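Local coordinates for clavulanic acid biosynthesis oligopeptide binding protein 2 (Streptomyces clavuligerus, PDB 2WOL) that probably binds oligopeptides as an extracellular solute-binding protein of the clavulanic acid biosynthetic pathway, at residues Lys331-Asp336 with Val410-Arg415. Numbering follows the deposited sequence.
Sequences KILLQD and VESLAR
L333 reaches over to helix 401-414 with one methyl, CD2, which rests against the length of the E411 side chain, nearest at the carboxylate carbon CD (3.7 Å). The two side chains cross at about a right angle. With chi1 at -173° and an extended chain, E411 carries CG and CD out past the leucine methyl, and CB, CG and CD all lie within 4.0 Å of it. Glutamate suits this place because its chain packs against an apolar partner while the residue is exposed, so its charge can probably still be hydrated. Deeper in, S412 OG lies 4.0 Å from L333 CD2, a van der Waals approach, with L334 CD1 at 4.3 Å. This buried hydroxyl is hydrogen-bonded to A408 O and to D330 N, so it is satisfied beside the leucine methyls and also ties the second helix to the residue just before K331. R415 folds back along its own segment: NE donates an almost straight bond (173°) to a lone pair of S412 O at 2.9 Å, and NH2 bonds A328 O and R372 O. The helices run nearly antiparallel, their axes 10.1 Å apart, a small mixed contact in one α/β lobe of the type 2 periplasmic-binding-protein fold, where V410 and L413 pack on strand 418-425.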
ATOM      1  N   LYS A 331      -1.310 -17.313 -18.947  1.00  8.68           N
ATOM      2  CA  LYS A 331      -1.304 -16.970 -17.522  1.00  8.85           C
ATOM      3  C   LYS A 331      -0.304 -17.804 -16.724  1.00  8.97           C
ATOM      4  O   LYS A 331       0.235 -17.344 -15.716  1.00  9.02           O
ATOM      5  CB  LYS A 331      -2.704 -17.118 -16.917  1.00  8.74           C
ATOM      6  CG  LYS A 331      -3.822 -16.264 -17.558  1.00 10.04           C
ATOM      7  CD  LYS A 331      -3.585 -14.745 -17.482  1.00  9.92           C
ATOM      8  CE  LYS A 331      -3.509 -14.218 -16.048  1.00 11.19           C
ATOM      9  NZ  LYS A 331      -4.792 -14.333 -15.287  1.00 11.29           N
ATOM     10  N   ILE A 332      -0.072 -19.029 -17.183  1.00  8.87           N
ATOM     11  CA  ILE A 332       0.879 -19.938 -16.546  1.00  9.13           C
ATOM     12  C   ILE A 332       2.305 -19.443 -16.778  1.00  9.37           C
ATOM     13  O   ILE A 332       3.089 -19.323 -15.828  1.00  9.23           O
ATOM     14  CB  ILE A 332       0.701 -21.393 -17.056  1.00  8.97           C
ATOM     15  CG1 ILE A 332      -0.732 -21.896 -16.799  1.00  9.21           C
ATOM     16  CG2 ILE A 332       1.749 -22.330 -16.441  1.00  9.17           C
ATOM     17  CD1 ILE A 332      -1.183 -21.856 -15.331  1.00 11.08           C
ATOM     18  N   LEU A 333       2.624 -19.130 -18.034  1.00  9.49           N
ATOM     19  CA  LEU A 333       3.928 -18.573 -18.402  1.00 10.16           C
ATOM     20  C   LEU A 333       4.191 -17.252 -17.678  1.00  9.92           C
ATOM     21  O   LEU A 333       5.306 -16.995 -17.208  1.00 10.30           O
ATOM     22  CB  LEU A 333       4.006 -18.359 -19.920  1.00 10.31           C
ATOM     23  CG  LEU A 333       5.334 -17.929 -20.550  1.00 10.94           C
ATOM     24  CD1 LEU A 333       6.339 -19.082 -20.524  1.00 11.59           C
ATOM     25  CD2 LEU A 333       5.130 -17.416 -21.974  1.00 11.22           C
ATOM     26  N   LEU A 334       3.157 -16.422 -17.588  1.00  9.99           N
ATOM     27  CA  LEU A 334       3.264 -15.116 -16.945  1.00  9.90           C
ATOM     28  C   LEU A 334       3.493 -15.252 -15.442  1.00 10.00           C
ATOM     29  O   LEU A 334       4.280 -14.504 -14.860  1.00 10.10           O
ATOM     30  CB  LEU A 334       2.033 -14.255 -17.254  1.00  9.77           C
ATOM     31  CG  LEU A 334       2.004 -13.718 -18.692  1.00  9.78           C
ATOM     32  CD1 LEU A 334       0.584 -13.447 -19.162  1.00  9.75           C
ATOM     33  CD2 LEU A 334       2.860 -12.468 -18.810  1.00 10.69           C
ATOM     34  N   GLN A 335       2.820 -16.220 -14.824  1.00 10.01           N
ATOM     35  CA  GLN A 335       3.034 -16.504 -13.408  1.00 10.68           C
ATOM     36  C   GLN A 335       4.435 -17.062 -13.166  1.00 11.38           C
ATOM     37  O   GLN A 335       5.085 -16.714 -12.175  1.00 11.48           O
ATOM     38  CB  GLN A 335       1.979 -17.473 -12.888  1.00 10.30           C
ATOM     39  CG  GLN A 335       2.133 -17.793 -11.411  1.00 10.12           C
ATOM     40  CD  GLN A 335       0.958 -18.556 -10.865  1.00  9.68           C
ATOM     41  OE1 GLN A 335       0.467 -19.490 -11.503  1.00  9.54           O
ATOM     42  NE2 GLN A 335       0.494 -18.168  -9.677  1.00  8.59           N
ATOM     43  N   ASP A 336       4.898 -17.921 -14.072  1.00 12.22           N
ATOM     44  CA  ASP A 336       6.247 -18.481 -13.979  1.00 13.35           C
ATOM     45  C   ASP A 336       7.303 -17.380 -14.049  1.00 14.18           C
ATOM     46  O   ASP A 336       8.318 -17.446 -13.354  1.00 14.73           O
ATOM     47  CB  ASP A 336       6.482 -19.545 -15.055  1.00 13.02           C
ATOM     48  CG  ASP A 336       5.788 -20.867 -14.741  1.00 13.43           C
ATOM     49  OD1 ASP A 336       5.191 -20.995 -13.653  1.00 12.84           O
ATOM     50  OD2 ASP A 336       5.839 -21.782 -15.592  1.00 15.84           O
ATOM     51  N   VAL A 410       5.500 -10.824 -24.509  1.00  9.57           N
ATOM     52  CA  VAL A 410       6.007 -10.914 -25.883  1.00 10.04           C
ATOM     53  C   VAL A 410       5.784 -12.321 -26.449  1.00 10.19           C
ATOM     54  O   VAL A 410       5.226 -12.485 -27.537  1.00 10.34           O
ATOM     55  CB  VAL A 410       7.515 -10.539 -25.959  1.00 10.33           C
ATOM     56  CG1 VAL A 410       8.079 -10.791 -27.361  1.00 10.13           C
ATOM     57  CG2 VAL A 410       7.732  -9.090 -25.551  1.00 10.13           C
ATOM     58  N   GLU A 411       6.209 -13.330 -25.691  1.00 10.83           N
ATOM     59  CA  GLU A 411       6.081 -14.726 -26.095  1.00 11.68           C
ATOM     60  C   GLU A 411       4.615 -15.151 -26.265  1.00 11.02           C
ATOM     61  O   GLU A 411       4.266 -15.823 -27.242  1.00 10.96           O
ATOM     62  CB  GLU A 411       6.798 -15.629 -25.086  1.00 11.61           C
ATOM     63  CG  GLU A 411       6.885 -17.092 -25.494  1.00 14.27           C
ATOM     64  CD  GLU A 411       7.721 -17.933 -24.534  1.00 14.02           C
ATOM     65  OE1 GLU A 411       8.590 -17.378 -23.825  1.00 18.70           O
ATOM     66  OE2 GLU A 411       7.504 -19.158 -24.493  1.00 18.50           O
ATOM     67  N   SER A 412       3.767 -14.748 -25.318  1.00 10.58           N
ATOM     68  CA  SER A 412       2.338 -15.067 -25.360  1.00 10.30           C
ATOM     69  C   SER A 412       1.697 -14.526 -26.627  1.00 10.18           C
ATOM     70  O   SER A 412       1.023 -15.249 -27.351  1.00 10.00           O
ATOM     71  CB  SER A 412       1.606 -14.466 -24.152  1.00 10.44           C
ATOM     72  OG  SER A 412       2.034 -15.029 -22.923  1.00 10.42           O
ATOM     73  N   LEU A 413       1.924 -13.241 -26.885  1.00  9.98           N
ATOM     74  CA  LEU A 413       1.215 -12.531 -27.942  1.00 10.01           C
ATOM     75  C   LEU A 413       1.740 -12.837 -29.339  1.00 10.01           C
ATOM     76  O   LEU A 413       1.008 -12.704 -30.318  1.00  9.83           O
ATOM     77  CB  LEU A 413       1.236 -11.022 -27.671  1.00  9.94           C
ATOM     78  CG  LEU A 413       0.645 -10.543 -26.338  1.00 10.51           C
ATOM     79  CD1 LEU A 413       0.516  -9.030 -26.319  1.00 11.46           C
ATOM     80  CD2 LEU A 413      -0.699 -11.198 -26.040  1.00 11.41           C
ATOM     81  N   ALA A 414       3.002 -13.254 -29.428  1.00 10.22           N
ATOM     82  CA  ALA A 414       3.598 -13.630 -30.718  1.00 10.37           C
ATOM     83  C   ALA A 414       2.825 -14.768 -31.385  1.00 10.72           C
ATOM     84  O   ALA A 414       2.820 -14.889 -32.609  1.00 10.98           O
ATOM     85  CB  ALA A 414       5.059 -14.010 -30.543  1.00 10.72           C
ATOM     86  N   ARG A 415       2.156 -15.583 -30.572  1.00 10.62           N
ATOM     87  CA  ARG A 415       1.389 -16.732 -31.058  1.00 11.21           C
ATOM     88  C   ARG A 415       0.207 -16.355 -31.958  1.00 11.48           C
ATOM     89  O   ARG A 415      -0.276 -17.194 -32.724  1.00 11.99           O
ATOM     90  CB  ARG A 415       0.899 -17.578 -29.880  1.00 11.15           C
ATOM     91  CG  ARG A 415       2.022 -18.148 -29.025  1.00 11.24           C
ATOM     92  CD  ARG A 415       1.484 -18.927 -27.833  1.00 10.93           C
ATOM     93  NE  ARG A 415       0.676 -18.082 -26.952  1.00 10.14           N
ATOM     94  CZ  ARG A 415      -0.106 -18.536 -25.977  1.00  9.76           C
ATOM     95  NH1 ARG A 415      -0.205 -19.841 -25.740  1.00 10.79           N
ATOM     96  NH2 ARG A 415      -0.799 -17.678 -25.237  1.00  9.88           N
TER